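Local coordinates for protein homoserine dehydrogenase (Thermoplasma acidophilum, PDB 3ING) that probably catalyses the NADP-dependent interconversion of aspartate semialdehyde and homoserine, a shared step in threonine and methionine biosynthesis, at residues 14-23 against 306-317; 243-254 against 264-272. One frame throughout, in Å; residues are numbered along the deposited sequence. Where two conformers were deposited one is given.

Contact 1 (14-23 against 306-317); sequences NVGLNVLRII and PYETAGAVVNDI. With NDP (NADPH dihydro-nicotinamide-adenine-dinucleotide phosphate), chain C.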
loop_
_atom_site.group_PDB
_atom_site.type_symbol
_atom_site.label_atom_id
_atom_site.label_comp_id
_atom_site.label_asym_id
_atom_site.label_seq_id
_atom_site.Cartn_x
_atom_site.Cartn_y
_atom_site.Cartn_z
ATOM N N ASN A 14 17.980 9.138 15.680
ATOM C CA ASN A 14 16.546 9.426 15.601
ATOM C C ASN A 14 15.763 8.225 15.113
ATOM O O ASN A 14 14.737 7.848 15.679
ATOM C CB ASN A 14 16.285 10.600 14.653
ATOM C CG ASN A 14 16.780 11.908 15.202
ATOM O OD1 ASN A 14 17.259 11.951 16.310
ATOM N ND2 ASN A 14 16.718 12.965 14.416
ATOM N N VAL A 15 16.250 7.612 14.055
ATOM C CA VAL A 15 15.505 6.514 13.454
ATOM C C VAL A 15 15.827 5.189 14.164
ATOM O O VAL A 15 14.939 4.475 14.568
ATOM C CB VAL A 15 15.794 6.385 11.923
ATOM C CG1 VAL A 15 15.169 5.122 11.372
ATOM C CG2 VAL A 15 15.299 7.626 11.129
ATOM N N GLY A 16 17.109 4.864 14.295
ATOM C CA GLY A 16 17.518 3.616 14.926
ATOM C C GLY A 16 17.062 3.406 16.364
ATOM O O GLY A 16 16.658 2.292 16.727
ATOM N N LEU A 17 17.054 4.447 17.201
ATOM C CA LEU A 17 16.547 4.227 18.571
ATOM C C LEU A 17 15.043 3.918 18.518
ATOM O O LEU A 17 14.569 3.089 19.268
ATOM C CB LEU A 17 16.859 5.403 19.474
ATOM C CG LEU A 17 16.795 5.183 20.980
ATOM C CD1 LEU A 17 17.663 3.987 21.427
ATOM C CD2 LEU A 17 17.210 6.472 21.720
ATOM N N ASN A 18 14.309 4.554 17.605
ATOM C CA ASN A 18 12.883 4.251 17.424
ATOM C C ASN A 18 12.657 2.860 16.856
ATOM O O ASN A 18 11.619 2.239 17.081
ATOM C CB ASN A 18 12.202 5.311 16.534
ATOM C CG ASN A 18 11.808 6.557 17.309
ATOM O OD1 ASN A 18 11.284 6.443 18.403
ATOM N ND2 ASN A 18 12.086 7.740 16.751
ATOM N N VAL A 19 13.620 2.374 16.082
ATOM C CA VAL A 19 13.529 1.008 15.591
ATOM C C VAL A 19 13.556 0.021 16.779
ATOM O O VAL A 19 12.721 -0.893 16.880
ATOM C CB VAL A 19 14.627 0.686 14.540
ATOM C CG1 VAL A 19 14.768 -0.809 14.372
ATOM C CG2 VAL A 19 14.316 1.374 13.148
ATOM N N LEU A 20 14.454 0.272 17.726
ATOM C CA LEU A 20 14.506 -0.526 18.935
ATOM C C LEU A 20 13.211 -0.385 19.741
ATOM O O LEU A 20 12.683 -1.356 20.251
ATOM C CB LEU A 20 15.704 -0.093 19.801
ATOM C CG LEU A 20 17.112 -0.423 19.306
ATOM C CD1 LEU A 20 18.172 -0.029 20.333
ATOM C CD2 LEU A 20 17.229 -1.903 18.966
ATOM N N ARG A 21 12.693 0.828 19.857
ATOM C CA ARG A 21 11.456 1.025 20.621
ATOM C C ARG A 21 10.323 0.213 20.025
ATOM O O ARG A 21 9.595 -0.475 20.761
ATOM C CB ARG A 21 11.054 2.499 20.660
ATOM C CG ARG A 21 11.942 3.393 21.550
ATOM C CD ARG A 21 11.464 4.850 21.624
ATOM N NE ARG A 21 12.416 5.669 22.378
ATOM C CZ ARG A 21 13.221 6.599 21.873
ATOM N NH1 ARG A 21 13.207 6.910 20.587
ATOM N NH2 ARG A 21 14.017 7.268 22.686
ATOM N N ILE A 22 10.179 0.269 18.700
ATOM C CA ILE A 22 9.108 -0.463 18.008
ATOM C C ILE A 22 9.277 -1.959 18.157
ATOM O O ILE A 22 8.322 -2.659 18.459
ATOM C CB ILE A 22 8.987 -0.034 16.521
ATOM C CG1 ILE A 22 8.477 1.415 16.478
ATOM C CG2 ILE A 22 8.012 -0.950 15.728
ATOM C CD1 ILE A 22 8.447 2.081 15.120
ATOM N N ILE A 23 10.504 -2.447 18.021
ATOM C CA ILE A 23 10.783 -3.867 18.199
ATOM C C ILE A 23 10.452 -4.300 19.618
ATOM O O ILE A 23 9.825 -5.342 19.843
ATOM C CB ILE A 23 12.273 -4.226 17.859
ATOM C CG1 ILE A 23 12.516 -4.050 16.361
ATOM C CG2 ILE A 23 12.625 -5.677 18.414
ATOM C CD1 ILE A 23 13.983 -4.171 15.887
ATOM N N PRO A 306 10.841 10.501 12.361
ATOM C CA PRO A 306 11.719 9.343 12.549
ATOM C C PRO A 306 11.027 8.136 13.187
ATOM O O PRO A 306 11.448 7.012 12.955
ATOM C CB PRO A 306 12.836 9.893 13.439
ATOM C CG PRO A 306 12.245 11.077 14.089
ATOM C CD PRO A 306 11.296 11.659 13.124
ATOM N N TYR A 307 9.958 8.349 13.944
ATOM C CA TYR A 307 9.227 7.213 14.510
ATOM C C TYR A 307 8.525 6.401 13.393
ATOM O O TYR A 307 8.534 5.190 13.390
ATOM C CB TYR A 307 8.236 7.684 15.556
ATOM C CG TYR A 307 7.420 6.568 16.140
ATOM C CD1 TYR A 307 7.956 5.706 17.083
ATOM C CD2 TYR A 307 6.113 6.364 15.727
ATOM C CE1 TYR A 307 7.221 4.665 17.597
ATOM C CE2 TYR A 307 5.357 5.345 16.254
ATOM C CZ TYR A 307 5.925 4.493 17.176
ATOM O OH TYR A 307 5.166 3.464 17.658
ATOM N N GLU A 308 7.858 7.116 12.488
ATOM C CA GLU A 308 7.166 6.534 11.337
ATOM C C GLU A 308 8.128 5.918 10.367
ATOM O O GLU A 308 7.867 4.863 9.802
ATOM C CB GLU A 308 6.305 7.597 10.657
ATOM C CG GLU A 308 5.171 8.100 11.567
ATOM C CD GLU A 308 5.560 9.143 12.611
ATOM O OE1 GLU A 308 6.625 9.786 12.528
ATOM O OE2 GLU A 308 4.724 9.385 13.484
ATOM N N THR A 309 9.277 6.538 10.197
ATOM C CA THR A 309 10.326 5.966 9.378
ATOM C C THR A 309 10.783 4.650 10.002
ATOM O O THR A 309 10.953 3.657 9.308
ATOM C CB THR A 309 11.511 6.959 9.290
ATOM O OG1 THR A 309 11.081 8.188 8.668
ATOM C CG2 THR A 309 12.746 6.397 8.513
ATOM N N ALA A 310 10.974 4.633 11.317
ATOM C CA ALA A 310 11.332 3.388 12.043
ATOM C C ALA A 310 10.280 2.267 11.820
ATOM O O ALA A 310 10.588 1.084 11.700
ATOM C CB ALA A 310 11.527 3.707 13.573
ATOM N N GLY A 311 9.022 2.655 11.719
ATOM C CA GLY A 311 7.968 1.692 11.485
ATOM C C GLY A 311 8.088 1.083 10.099
ATOM O O GLY A 311 7.845 -0.088 9.929
ATOM N N ALA A 312 8.553 1.873 9.142
ATOM C CA ALA A 312 8.819 1.400 7.766
ATOM C C ALA A 312 9.969 0.414 7.752
ATOM O O ALA A 312 9.899 -0.661 7.130
ATOM C CB ALA A 312 9.121 2.630 6.824
ATOM N N VAL A 313 11.030 0.731 8.493
ATOM C CA VAL A 313 12.141 -0.207 8.678
ATOM C C VAL A 313 11.653 -1.536 9.274
ATOM O O VAL A 313 12.043 -2.620 8.791
ATOM C CB VAL A 313 13.298 0.392 9.552
ATOM C CG1 VAL A 313 14.382 -0.631 9.825
ATOM C CG2 VAL A 313 13.864 1.702 8.908
ATOM N N VAL A 314 10.790 -1.482 10.295
ATOM C CA VAL A 314 10.373 -2.731 10.949
ATOM C C VAL A 314 9.409 -3.504 10.038
ATOM O O VAL A 314 9.412 -4.729 10.043
ATOM C CB VAL A 314 9.831 -2.520 12.385
ATOM C CG1 VAL A 314 9.283 -3.840 12.973
ATOM C CG2 VAL A 314 10.933 -1.966 13.291
ATOM N N ASN A 315 8.627 -2.790 9.227
ATOM C CA ASN A 315 7.800 -3.473 8.219
ATOM C C ASN A 315 8.695 -4.263 7.271
ATOM O O ASN A 315 8.419 -5.423 6.971
ATOM C CB ASN A 315 6.933 -2.501 7.425
ATOM C CG ASN A 315 5.924 -3.222 6.581
ATOM O OD1 ASN A 315 6.071 -3.348 5.342
ATOM N ND2 ASN A 315 4.941 -3.797 7.250
ATOM N N ASP A 316 9.803 -3.652 6.830
ATOM C CA ASP A 316 10.758 -4.347 5.967
ATOM C C ASP A 316 11.323 -5.591 6.656
ATOM O O ASP A 316 11.462 -6.645 6.017
ATOM C CB ASP A 316 11.902 -3.444 5.511
ATOM C CG ASP A 316 11.565 -2.601 4.272
ATOM O OD1 ASP A 316 10.587 -2.906 3.536
ATOM O OD2 ASP A 316 12.360 -1.665 4.005
ATOM N N ILE A 317 11.673 -5.472 7.937
ATOM C CA ILE A 317 12.172 -6.638 8.710
ATOM C C ILE A 317 11.148 -7.794 8.709
ATOM O O ILE A 317 11.491 -8.982 8.504
ATOM C CB ILE A 317 12.523 -6.234 10.173
ATOM C CG1 ILE A 317 13.714 -5.253 10.195
ATOM C CG2 ILE A 317 12.811 -7.495 11.035
ATOM C CD1 ILE A 317 14.083 -4.714 11.618
HETATM P PA NDP C . 21.229 10.286 13.253
HETATM O O1A NDP C . 20.258 10.772 14.251
HETATM O O2A NDP C . 22.384 11.169 12.967
HETATM O O5B NDP C . 21.826 8.859 13.703
HETATM C C5B NDP C . 22.863 8.163 13.043
HETATM C C4B NDP C . 23.329 6.988 13.888
HETATM O O4B NDP C . 24.427 6.336 13.303
HETATM C C3B NDP C . 23.855 7.438 15.258
HETATM O O3B NDP C . 23.730 6.398 16.216
HETATM C C2B NDP C . 25.296 7.707 14.985
HETATM O O2B NDP C . 26.121 7.645 16.115
HETATM C C1B NDP C . 25.598 6.533 14.092
HETATM N N9A NDP C . 26.738 6.710 13.201
HETATM C C8A NDP C . 27.248 7.831 12.608
HETATM N N7A NDP C . 28.289 7.441 11.808
HETATM C C5A NDP C . 28.418 6.109 11.900
HETATM C C6A NDP C . 29.324 5.255 11.306
HETATM N N6A NDP C . 30.050 5.660 10.267
HETATM N N1A NDP C . 29.177 3.948 11.602
HETATM C C2A NDP C . 28.231 3.464 12.483
HETATM N N3A NDP C . 27.310 4.303 13.083
HETATM C C4A NDP C . 27.445 5.622 12.758
HETATM O O3 NDP C . 20.472 9.948 11.877
HETATM P PN NDP C . 18.914 9.588 11.707
HETATM O O1N NDP C . 18.116 10.851 11.724
HETATM O O2N NDP C . 18.611 8.496 12.682
HETATM O O5D NDP C . 18.842 9.009 10.192
HETATM C C5D NDP C . 19.463 7.738 10.001
HETATM C C4D NDP C . 19.339 7.340 8.534
HETATM O O4D NDP C . 17.965 7.264 8.226
HETATM C C3D NDP C . 19.918 8.345 7.574
HETATM O O3D NDP C . 20.688 7.742 6.528
HETATM C C2D NDP C . 18.709 9.090 7.040
HETATM O O2D NDP C . 18.913 9.618 5.757
HETATM C C1D NDP C . 17.663 8.000 7.051
HETATM N N1N NDP C . 16.298 8.497 7.059
HETATM C C2N NDP C . 15.894 9.341 8.061
HETATM C C3N NDP C . 14.669 9.992 8.029
HETATM C C7N NDP C . 14.241 10.771 9.214
HETATM O O7N NDP C . 12.894 10.750 9.498
HETATM N N7N NDP C . 15.107 11.353 10.033
HETATM C C4N NDP C . 13.571 9.542 7.071
HETATM C C5N NDP C . 14.110 8.587 6.043
HETATM C C6N NDP C . 15.414 8.099 6.087
HETATM P P2B NDP C . 25.856 8.494 17.450
HETATM O O1X NDP C . 27.137 8.218 18.190
HETATM O O2X NDP C . 24.512 8.120 18.142
HETATM O O3X NDP C . 25.780 9.907 16.967
#
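On the first helix of the Rossmann-type NADPH-binding domain, V15, N18, V19 and I22 of helix 14-23 pack on P306, Y307, A310 and V314 of helix 306-317, the axes crossing at -61° and approaching to 8.0 Å. No hydrogen bond joins the helices; they interlock as knobs into holes. The A310 methyl sits among V15, N18, V19 and I22, its CB 3.4 Å from CB of N18. In return, I22 enters the hole formed by Y307, A310, G311 and V314. With CG1 anti to the carbonyl carbon (chi1 -68°), its CD1 lies over one face of the Y307 ring, 4.2 Å from the centroid in a CH-pi contact. N18 meets that ring at the edge, its amide turned 88° from the ring plane, while OD1 accepts from R21 NH1. The hydroxyl of Y307 bonds to D292 O of the second subunit.

The cofactor bridges one end of the joint. The V15 amide N donates to NADPH O2N (2.9 Å), and that of N14 to O1A; V15 CG2 approaches C2N of the nicotinamide (3.6 Å), and T309 CG2 its C4N (3.6 Å). Apolar interlocking thus sets two helices together so that one binds the pyrophosphate and both touch the nicotinamide.

Contact 2 (243-254 against 264-272); sequences RSYNANDRLVTE and AVSRIISLN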
loop_
_atom_site.group_PDB
_atom_site.type_symbol
_atom_site.label_atom_id
_atom_site.label_comp_id
_atom_site.label_asym_id
_atom_site.label_seq_id
_atom_site.Cartn_x
_atom_site.Cartn_y
_atom_site.Cartn_z
ATOM N N ARG A 243 15.432 32.965 -3.606
ATOM C CA ARG A 243 14.189 33.511 -4.094
ATOM C C ARG A 243 13.145 33.759 -2.982
ATOM O O ARG A 243 13.269 33.324 -1.833
ATOM C CB ARG A 243 13.596 32.588 -5.158
ATOM C CG ARG A 243 12.604 31.550 -4.632
ATOM C CD ARG A 243 12.108 30.674 -5.763
ATOM N NE ARG A 243 13.166 29.787 -6.233
ATOM C CZ ARG A 243 13.053 28.993 -7.294
ATOM N NH1 ARG A 243 11.919 28.968 -8.003
ATOM N NH2 ARG A 243 14.079 28.215 -7.647
ATOM N N SER A 244 12.110 34.498 -3.327
ATOM C CA SER A 244 10.991 34.611 -2.432
ATOM C C SER A 244 10.046 33.489 -2.843
ATOM O O SER A 244 9.537 33.501 -3.971
ATOM C CB SER A 244 10.318 35.959 -2.579
ATOM O OG SER A 244 9.146 35.999 -1.779
ATOM N N TYR A 245 9.804 32.526 -1.956
ATOM C CA TYR A 245 8.940 31.400 -2.327
ATOM C C TYR A 245 7.446 31.714 -2.232
ATOM O O TYR A 245 7.027 32.490 -1.392
ATOM C CB TYR A 245 9.291 30.160 -1.482
ATOM C CG TYR A 245 10.652 29.610 -1.833
ATOM C CD1 TYR A 245 10.837 28.915 -3.002
ATOM C CD2 TYR A 245 11.745 29.824 -1.024
ATOM C CE1 TYR A 245 12.059 28.418 -3.348
ATOM C CE2 TYR A 245 12.991 29.339 -1.366
ATOM C CZ TYR A 245 13.142 28.632 -2.532
ATOM O OH TYR A 245 14.399 28.135 -2.909
ATOM N N ASN A 246 6.667 31.102 -3.116
ATOM C CA ASN A 246 5.227 31.177 -3.090
ATOM C C ASN A 246 4.616 30.111 -2.185
ATOM O O ASN A 246 5.228 29.073 -1.937
ATOM C CB ASN A 246 4.655 30.955 -4.488
ATOM C CG ASN A 246 5.348 31.791 -5.553
ATOM O OD1 ASN A 246 5.833 31.250 -6.561
ATOM N ND2 ASN A 246 5.410 33.107 -5.337
ATOM N N ALA A 247 3.385 30.361 -1.731
ATOM C CA ALA A 247 2.670 29.451 -0.833
ATOM C C ALA A 247 2.443 28.080 -1.469
ATOM O O ALA A 247 2.337 27.078 -0.770
ATOM C CB ALA A 247 1.328 30.064 -0.423
ATOM N N ASN A 248 2.380 28.036 -2.799
ATOM C CA ASN A 248 2.166 26.782 -3.511
ATOM C C ASN A 248 3.432 26.124 -4.107
ATOM O O ASN A 248 3.341 25.149 -4.842
ATOM C CB ASN A 248 1.071 26.956 -4.578
ATOM C CG ASN A 248 1.448 27.928 -5.670
ATOM O OD1 ASN A 248 2.213 28.870 -5.441
ATOM N ND2 ASN A 248 0.884 27.722 -6.876
ATOM N N ASP A 249 4.610 26.591 -3.699
ATOM C CA ASP A 249 5.864 25.997 -4.148
ATOM C C ASP A 249 6.216 24.782 -3.283
ATOM O O ASP A 249 6.165 24.842 -2.036
ATOM C CB ASP A 249 7.045 26.984 -4.049
ATOM C CG ASP A 249 6.967 28.123 -5.054
ATOM O OD1 ASP A 249 6.291 28.001 -6.090
ATOM O OD2 ASP A 249 7.605 29.152 -4.784
ATOM N N ARG A 250 6.592 23.716 -3.974
ATOM C CA ARG A 250 7.037 22.470 -3.389
ATOM C C ARG A 250 8.198 21.915 -4.212
ATOM O O ARG A 250 8.288 22.141 -5.444
ATOM C CB ARG A 250 5.919 21.452 -3.383
ATOM C CG ARG A 250 4.630 21.865 -2.694
ATOM C CD ARG A 250 4.745 21.880 -1.184
ATOM N NE ARG A 250 3.415 22.114 -0.627
ATOM C CZ ARG A 250 2.867 23.308 -0.487
ATOM N NH1 ARG A 250 3.513 24.410 -0.846
ATOM N NH2 ARG A 250 1.680 23.413 0.052
ATOM N N LEU A 251 9.085 21.190 -3.530
ATOM C CA LEU A 251 10.169 20.468 -4.185
ATOM C C LEU A 251 9.606 19.082 -4.523
ATOM O O LEU A 251 9.445 18.202 -3.668
ATOM C CB LEU A 251 11.415 20.406 -3.289
ATOM C CG LEU A 251 12.731 19.858 -3.878
ATOM C CD1 LEU A 251 12.741 18.345 -4.021
ATOM C CD2 LEU A 251 13.077 20.551 -5.226
ATOM N N VAL A 252 9.293 18.904 -5.794
ATOM C CA VAL A 252 8.655 17.689 -6.274
ATOM C C VAL A 252 9.659 16.816 -7.010
ATOM O O VAL A 252 10.431 17.292 -7.841
ATOM C CB VAL A 252 7.485 18.039 -7.249
ATOM C CG1 VAL A 252 6.845 16.782 -7.836
ATOM C CG2 VAL A 252 6.404 18.924 -6.519
ATOM N N THR A 253 9.637 15.539 -6.675
ATOM C CA THR A 253 10.477 14.534 -7.288
ATOM C C THR A 253 9.616 13.729 -8.260
ATOM O O THR A 253 8.589 13.123 -7.860
ATOM C CB THR A 253 11.102 13.596 -6.249
ATOM O OG1 THR A 253 11.917 14.345 -5.338
ATOM C CG2 THR A 253 11.987 12.528 -6.928
ATOM N N GLU A 254 10.035 13.733 -9.526
ATOM C CA GLU A 254 9.351 12.988 -10.605
ATOM C C GLU A 254 10.248 11.941 -11.310
ATOM O O GLU A 254 11.450 12.175 -11.592
ATOM C CB GLU A 254 8.853 13.941 -11.668
ATOM C CG GLU A 254 8.083 15.153 -11.160
ATOM C CD GLU A 254 7.778 16.141 -12.275
ATOM O OE1 GLU A 254 8.732 16.828 -12.755
ATOM O OE2 GLU A 254 6.592 16.206 -12.664
ATOM N N ALA A 264 14.794 11.110 -14.001
ATOM C CA ALA A 264 14.571 11.388 -12.578
ATOM C C ALA A 264 14.889 12.846 -12.357
ATOM O O ALA A 264 16.017 13.290 -12.577
ATOM C CB ALA A 264 15.456 10.517 -11.720
ATOM N N VAL A 265 13.899 13.608 -11.919
ATOM C CA VAL A 265 14.060 15.045 -11.740
ATOM C C VAL A 265 13.380 15.593 -10.482
ATOM O O VAL A 265 12.172 15.418 -10.327
ATOM C CB VAL A 265 13.415 15.812 -12.915
ATOM C CG1 VAL A 265 13.461 17.314 -12.645
ATOM C CG2 VAL A 265 14.076 15.472 -14.231
ATOM N N SER A 266 14.133 16.309 -9.640
ATOM C CA SER A 266 13.584 16.983 -8.449
ATOM C C SER A 266 13.656 18.507 -8.687
ATOM O O SER A 266 14.707 19.055 -9.011
ATOM C CB SER A 266 14.352 16.590 -7.201
ATOM O OG SER A 266 14.194 15.193 -6.959
ATOM N N ARG A 267 12.543 19.198 -8.555
ATOM C CA ARG A 267 12.533 20.606 -8.936
ATOM C C ARG A 267 11.487 21.360 -8.134
ATOM O O ARG A 267 10.560 20.784 -7.628
ATOM C CB ARG A 267 12.286 20.735 -10.442
ATOM C CG ARG A 267 10.964 20.184 -10.932
ATOM C CD ARG A 267 10.870 20.217 -12.481
ATOM N NE ARG A 267 9.692 19.511 -13.007
ATOM C CZ ARG A 267 8.594 20.101 -13.496
ATOM N NH1 ARG A 267 8.482 21.422 -13.558
ATOM N NH2 ARG A 267 7.585 19.367 -13.947
ATOM N N ILE A 268 11.656 22.665 -8.010
ATOM C CA ILE A 268 10.676 23.464 -7.304
ATOM C C ILE A 268 9.549 23.814 -8.275
ATOM O O ILE A 268 9.795 24.378 -9.324
ATOM C CB ILE A 268 11.299 24.717 -6.633
ATOM C CG1 ILE A 268 12.195 24.299 -5.464
ATOM C CG2 ILE A 268 10.199 25.597 -6.131
ATOM C CD1 ILE A 268 13.141 25.380 -4.943
ATOM N N ILE A 269 8.315 23.462 -7.923
ATOM C CA ILE A 269 7.165 23.685 -8.763
ATOM C C ILE A 269 6.067 24.411 -7.989
ATOM O O ILE A 269 5.814 24.100 -6.826
ATOM C CB ILE A 269 6.514 22.356 -9.214
ATOM C CG1 ILE A 269 7.530 21.359 -9.753
ATOM C CG2 ILE A 269 5.496 22.622 -10.300
ATOM C CD1 ILE A 269 6.871 20.089 -10.294
ATOM N N SER A 270 5.376 25.328 -8.655
ATOM C CA SER A 270 4.202 25.977 -8.081
ATOM C C SER A 270 2.998 25.153 -8.473
ATOM O O SER A 270 2.565 25.176 -9.624
ATOM C CB SER A 270 4.039 27.400 -8.601
ATOM O OG SER A 270 5.086 28.207 -8.113
ATOM N N LEU A 271 2.442 24.450 -7.501
ATOM C CA LEU A 271 1.371 23.505 -7.767
ATOM C C LEU A 271 0.004 24.153 -7.885
ATOM O O LEU A 271 -0.284 25.163 -7.245
ATOM C CB LEU A 271 1.324 22.461 -6.653
ATOM C CG LEU A 271 2.590 21.614 -6.483
ATOM C CD1 LEU A 271 2.460 20.703 -5.279
ATOM C CD2 LEU A 271 2.881 20.797 -7.760
ATOM N N ASN A 272 -0.817 23.545 -8.741
ATOM C CA ASN A 272 -2.209 23.890 -8.904
ATOM C C ASN A 272 -2.971 23.463 -7.679
ATOM O O ASN A 272 -2.622 22.467 -7.036
ATOM C CB ASN A 272 -2.775 23.189 -10.153
ATOM C CG ASN A 272 -4.300 23.137 -10.172
ATOM O OD1 ASN A 272 -4.901 22.046 -10.107
ATOM N ND2 ASN A 272 -4.938 24.307 -10.260
#
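The hairpin of strands 249-258 and 261-270 forms one margin of the antiparallel five-stranded sheet, and here E254, V252 and R250 pair with V265, R267 and I269 through reciprocal backbone hydrogen bonds. Beyond the strands the ladder is prolonged by N248: its O accepts from L271 N (2.9 Å), and its ND2 donates to L271 O (2.8 Å). With CG of N248 between the backbone N and the carbonyl carbon (chi1 64°), the amide is turned to L271 O.

On the face carrying D249, L251 and T253, the hydroxyls of T253 and S266 share a hydrogen bond (OG1 to OG, 2.9 Å). I268 extends CD1 to CE1 of the Y245 ring (3.6 Å), and the two side chains cross at about a right angle. S270 OG bonds to D249 OD1, although the modelled separation is doubtfully short; D249 OD2 accepts from N246 N across the type I turn. Helices 173-183 and 212-226 cover this face.

On the other face, R267 grips E254 side-on: NE (2.9 Å) and NH2 (3.0 Å) both reach OE1 on its syn side, from the same face of the carboxylate, whose plane is turned 46° from the guanidinium. CD1 of I269 lies over the centre of that guanidinium and also touches CB of V252 (3.7 Å). An alanine in place of E254 would probably leave the R267 guanidinium without its anionic mate and freer to swing off I269. Farther along, L271 sets CD1 against CG of R250 (3.6 Å), crossing it at about a right angle.

The face toward the helices thus combines hydroxyl, carboxylate and apolar contacts, whereas on the reverse a salt bridge, its guanidinium covered by I269, joins apolar contacts in tying the strands.

Overall arrangement
Contacts 1 and 2 lie on opposite sides of the chain's centre, their centres 29 Å apart and their nearest atoms about 15 Å apart. In sequence, contact 2 is nested inside the loop closed by contact 1, which brings the C-terminal helix back to the nucleotide-binding domain. Contact 1 borders NADPH directly, joining a site that also includes S43, K61, T90, G199, E202 and S203. The hairpin of contact 2 stands apart from the cofactor, yet the T253 side chain is about 6 Å from that of K217, the predicted proton donor. Contact 1 thus borders the cofactor itself, whereas contact 2 backs the helix that carries K217.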